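Local coordinates for PCF11 protein (Saccharomyces cerevisiae, PDB 1SZ9) that recognises the carboxy-terminal domain of RNA polymerase II through its CTD-interacting domain and takes part in 3'-end processing of mRNA, at residues T79-S83 with P121-G125. Sequence-based numbering, arbitrary orientation.
Sequences TIYFS and PLFEG
With chi1 at -74°, Ser-83 holds OG anti to its own carbonyl carbon, between helix 78-83 and the Phe-123/Glu-124 backbone, while the -58° chi1 of Phe-123 lays its ring beside that hydroxyl. OG accepts a nearly straight hydrogen bond from Glu-124 N (3.1 Å, 172° at the hydrogen) and donates to Thr-79 O one turn back (2.6 Å). The same OG lies at the edge of the Phe-123 ring, in its plane, where CD1 also meets Thr-79 O at 3.4 Å. Phe-123 CE1 reaches Phe-82 CB at 4.0 Å, and Trp-112 packs edge-to-face with the Phe-123 ring. Thr-79 CG2 touches Leu-122 CD1 at 3.8 Å, the two side chains crossing at about a right angle. The Glu-124 chain, extended beyond CG, passes alongside Ser-83, Glu-124 OE2 coming within 3.5 Å of Ser-83 CB. An alanine in place of Ser-83 would probably leave Glu-124 N without its acceptor and Thr-79 O without its hydroxyl donor, the link then resting on apolar contacts. In this all-helical CID domain a single buried hydroxyl thus passes a hydrogen-bond chain from the amide of the N-cap residue of helix 125-137 to a carbonyl of helix 78-83.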
ATOM      1  N   THR A  79      -7.868  -2.271   5.162  1.00 26.88           N
ATOM      2  CA  THR A  79      -7.303  -1.272   6.059  1.00 27.48           C
ATOM      3  C   THR A  79      -6.788  -1.960   7.328  1.00 28.77           C
ATOM      4  O   THR A  79      -5.765  -1.568   7.899  1.00 28.48           O
ATOM      5  CB  THR A  79      -8.362  -0.221   6.485  1.00 28.03           C
ATOM      6  OG1 THR A  79      -9.566  -0.901   6.858  1.00 28.56           O
ATOM      7  CG2 THR A  79      -8.649   0.783   5.359  1.00 25.44           C
ATOM      8  N   ILE A  80      -7.511  -2.989   7.769  1.00 29.45           N
ATOM      9  CA  ILE A  80      -7.138  -3.738   8.962  1.00 28.87           C
ATOM     10  C   ILE A  80      -5.952  -4.644   8.672  1.00 28.27           C
ATOM     11  O   ILE A  80      -4.951  -4.613   9.387  1.00 28.12           O
ATOM     12  CB  ILE A  80      -8.330  -4.600   9.473  1.00 32.76           C
ATOM     13  CG1 ILE A  80      -9.473  -3.681   9.923  1.00 33.08           C
ATOM     14  CG2 ILE A  80      -7.890  -5.496  10.624  1.00 30.04           C
ATOM     15  CD1 ILE A  80     -10.771  -4.411  10.210  1.00 34.57           C
ATOM     16  N   TYR A  81      -6.054  -5.440   7.614  1.00 27.09           N
ATOM     17  CA  TYR A  81      -4.980  -6.358   7.260  1.00 26.59           C
ATOM     18  C   TYR A  81      -3.635  -5.707   6.934  1.00 27.36           C
ATOM     19  O   TYR A  81      -2.613  -6.168   7.421  1.00 26.03           O
ATOM     20  CB  TYR A  81      -5.404  -7.248   6.096  1.00 29.53           C
ATOM     21  CG  TYR A  81      -6.595  -8.143   6.390  1.00 34.18           C
ATOM     22  CD1 TYR A  81      -7.190  -8.169   7.661  1.00 35.29           C
ATOM     23  CD2 TYR A  81      -7.125  -8.961   5.394  1.00 34.82           C
ATOM     24  CE1 TYR A  81      -8.291  -8.990   7.930  1.00 37.46           C
ATOM     25  CE2 TYR A  81      -8.220  -9.786   5.644  1.00 38.78           C
ATOM     26  CZ  TYR A  81      -8.801  -9.794   6.912  1.00 40.81           C
ATOM     27  OH  TYR A  81      -9.899 -10.587   7.144  1.00 42.02           O
ATOM     28  N   PHE A  82      -3.625  -4.661   6.099  1.00 25.66           N
ATOM     29  CA  PHE A  82      -2.363  -3.983   5.748  1.00 23.04           C
ATOM     30  C   PHE A  82      -1.742  -3.254   6.943  1.00 23.36           C
ATOM     31  O   PHE A  82      -0.536  -3.006   6.951  1.00 23.21           O
ATOM     32  CB  PHE A  82      -2.578  -2.959   4.619  1.00 18.78           C
ATOM     33  CG  PHE A  82      -2.650  -3.562   3.249  1.00 20.31           C
ATOM     34  CD1 PHE A  82      -1.552  -4.274   2.724  1.00 21.83           C
ATOM     35  CD2 PHE A  82      -3.792  -3.396   2.455  1.00 16.78           C
ATOM     36  CE1 PHE A  82      -1.588  -4.807   1.423  1.00 20.12           C
ATOM     37  CE2 PHE A  82      -3.836  -3.923   1.167  1.00 18.92           C
ATOM     38  CZ  PHE A  82      -2.731  -4.631   0.646  1.00 19.27           C
ATOM     39  N   SER A  83      -2.558  -2.902   7.943  1.00 23.11           N
ATOM     40  CA  SER A  83      -2.047  -2.193   9.125  1.00 25.61           C
ATOM     41  C   SER A  83      -0.981  -2.980   9.869  1.00 26.46           C
ATOM     42  O   SER A  83      -0.100  -2.385  10.481  1.00 24.70           O
ATOM     43  CB  SER A  83      -3.157  -1.884  10.147  1.00 27.24           C
ATOM     44  OG  SER A  83      -3.991  -0.826   9.718  1.00 34.30           O
ATOM     45  N   PRO A 121      -7.986   8.610  10.533  1.00 30.59           N
ATOM     46  CA  PRO A 121      -6.806   7.949   9.947  1.00 29.39           C
ATOM     47  C   PRO A 121      -7.148   6.643   9.216  1.00 27.51           C
ATOM     48  O   PRO A 121      -7.978   5.861   9.676  1.00 28.16           O
ATOM     49  CB  PRO A 121      -5.896   7.719  11.155  1.00 28.30           C
ATOM     50  CG  PRO A 121      -6.268   8.888  12.068  1.00 33.12           C
ATOM     51  CD  PRO A 121      -7.773   8.908  11.962  1.00 30.91           C
ATOM     52  N   LEU A 122      -6.494   6.420   8.082  1.00 24.64           N
ATOM     53  CA  LEU A 122      -6.734   5.235   7.268  1.00 25.43           C
ATOM     54  C   LEU A 122      -6.376   3.910   7.948  1.00 26.73           C
ATOM     55  O   LEU A 122      -7.074   2.919   7.799  1.00 25.72           O
ATOM     56  CB  LEU A 122      -5.973   5.365   5.934  1.00 22.50           C
ATOM     57  CG  LEU A 122      -6.277   4.366   4.798  1.00 21.12           C
ATOM     58  CD1 LEU A 122      -7.778   4.351   4.436  1.00 18.78           C
ATOM     59  CD2 LEU A 122      -5.459   4.734   3.602  1.00 20.22           C
ATOM     60  N   PHE A 123      -5.289   3.906   8.705  1.00 29.15           N
ATOM     61  CA  PHE A 123      -4.821   2.699   9.364  1.00 31.05           C
ATOM     62  C   PHE A 123      -4.756   2.833  10.882  1.00 33.12           C
ATOM     63  O   PHE A 123      -4.920   3.922  11.450  1.00 29.44           O
ATOM     64  CB  PHE A 123      -3.417   2.370   8.851  1.00 30.79           C
ATOM     65  CG  PHE A 123      -3.344   2.188   7.359  1.00 30.53           C
ATOM     66  CD1 PHE A 123      -3.754   0.992   6.770  1.00 26.18           C
ATOM     67  CD2 PHE A 123      -2.868   3.211   6.546  1.00 25.89           C
ATOM     68  CE1 PHE A 123      -3.685   0.824   5.391  1.00 27.72           C
ATOM     69  CE2 PHE A 123      -2.798   3.053   5.168  1.00 27.56           C
ATOM     70  CZ  PHE A 123      -3.207   1.858   4.585  1.00 26.65           C
ATOM     71  N   GLU A 124      -4.495   1.702  11.522  1.00 37.71           N
ATOM     72  CA  GLU A 124      -4.339   1.653  12.965  1.00 39.03           C
ATOM     73  C   GLU A 124      -3.443   2.822  13.392  1.00 40.85           C
ATOM     74  O   GLU A 124      -2.351   3.055  12.819  1.00 36.35           O
ATOM     75  CB  GLU A 124      -3.704   0.324  13.366  1.00 41.60           C
ATOM     76  CG  GLU A 124      -4.670  -0.858  13.302  1.00 51.32           C
ATOM     77  CD  GLU A 124      -4.075  -2.140  13.877  1.00 55.57           C
ATOM     78  OE1 GLU A 124      -3.541  -2.095  15.009  1.00 58.20           O
ATOM     79  OE2 GLU A 124      -4.150  -3.194  13.202  1.00 58.96           O
ATOM     80  N   GLY A 125      -3.923   3.564  14.388  1.00 39.94           N
ATOM     81  CA  GLY A 125      -3.183   4.705  14.891  1.00 39.55           C
ATOM     82  C   GLY A 125      -1.745   4.368  15.227  1.00 39.80           C
ATOM     83  O   GLY A 125      -0.852   5.204  15.027  1.00 40.03           O
TER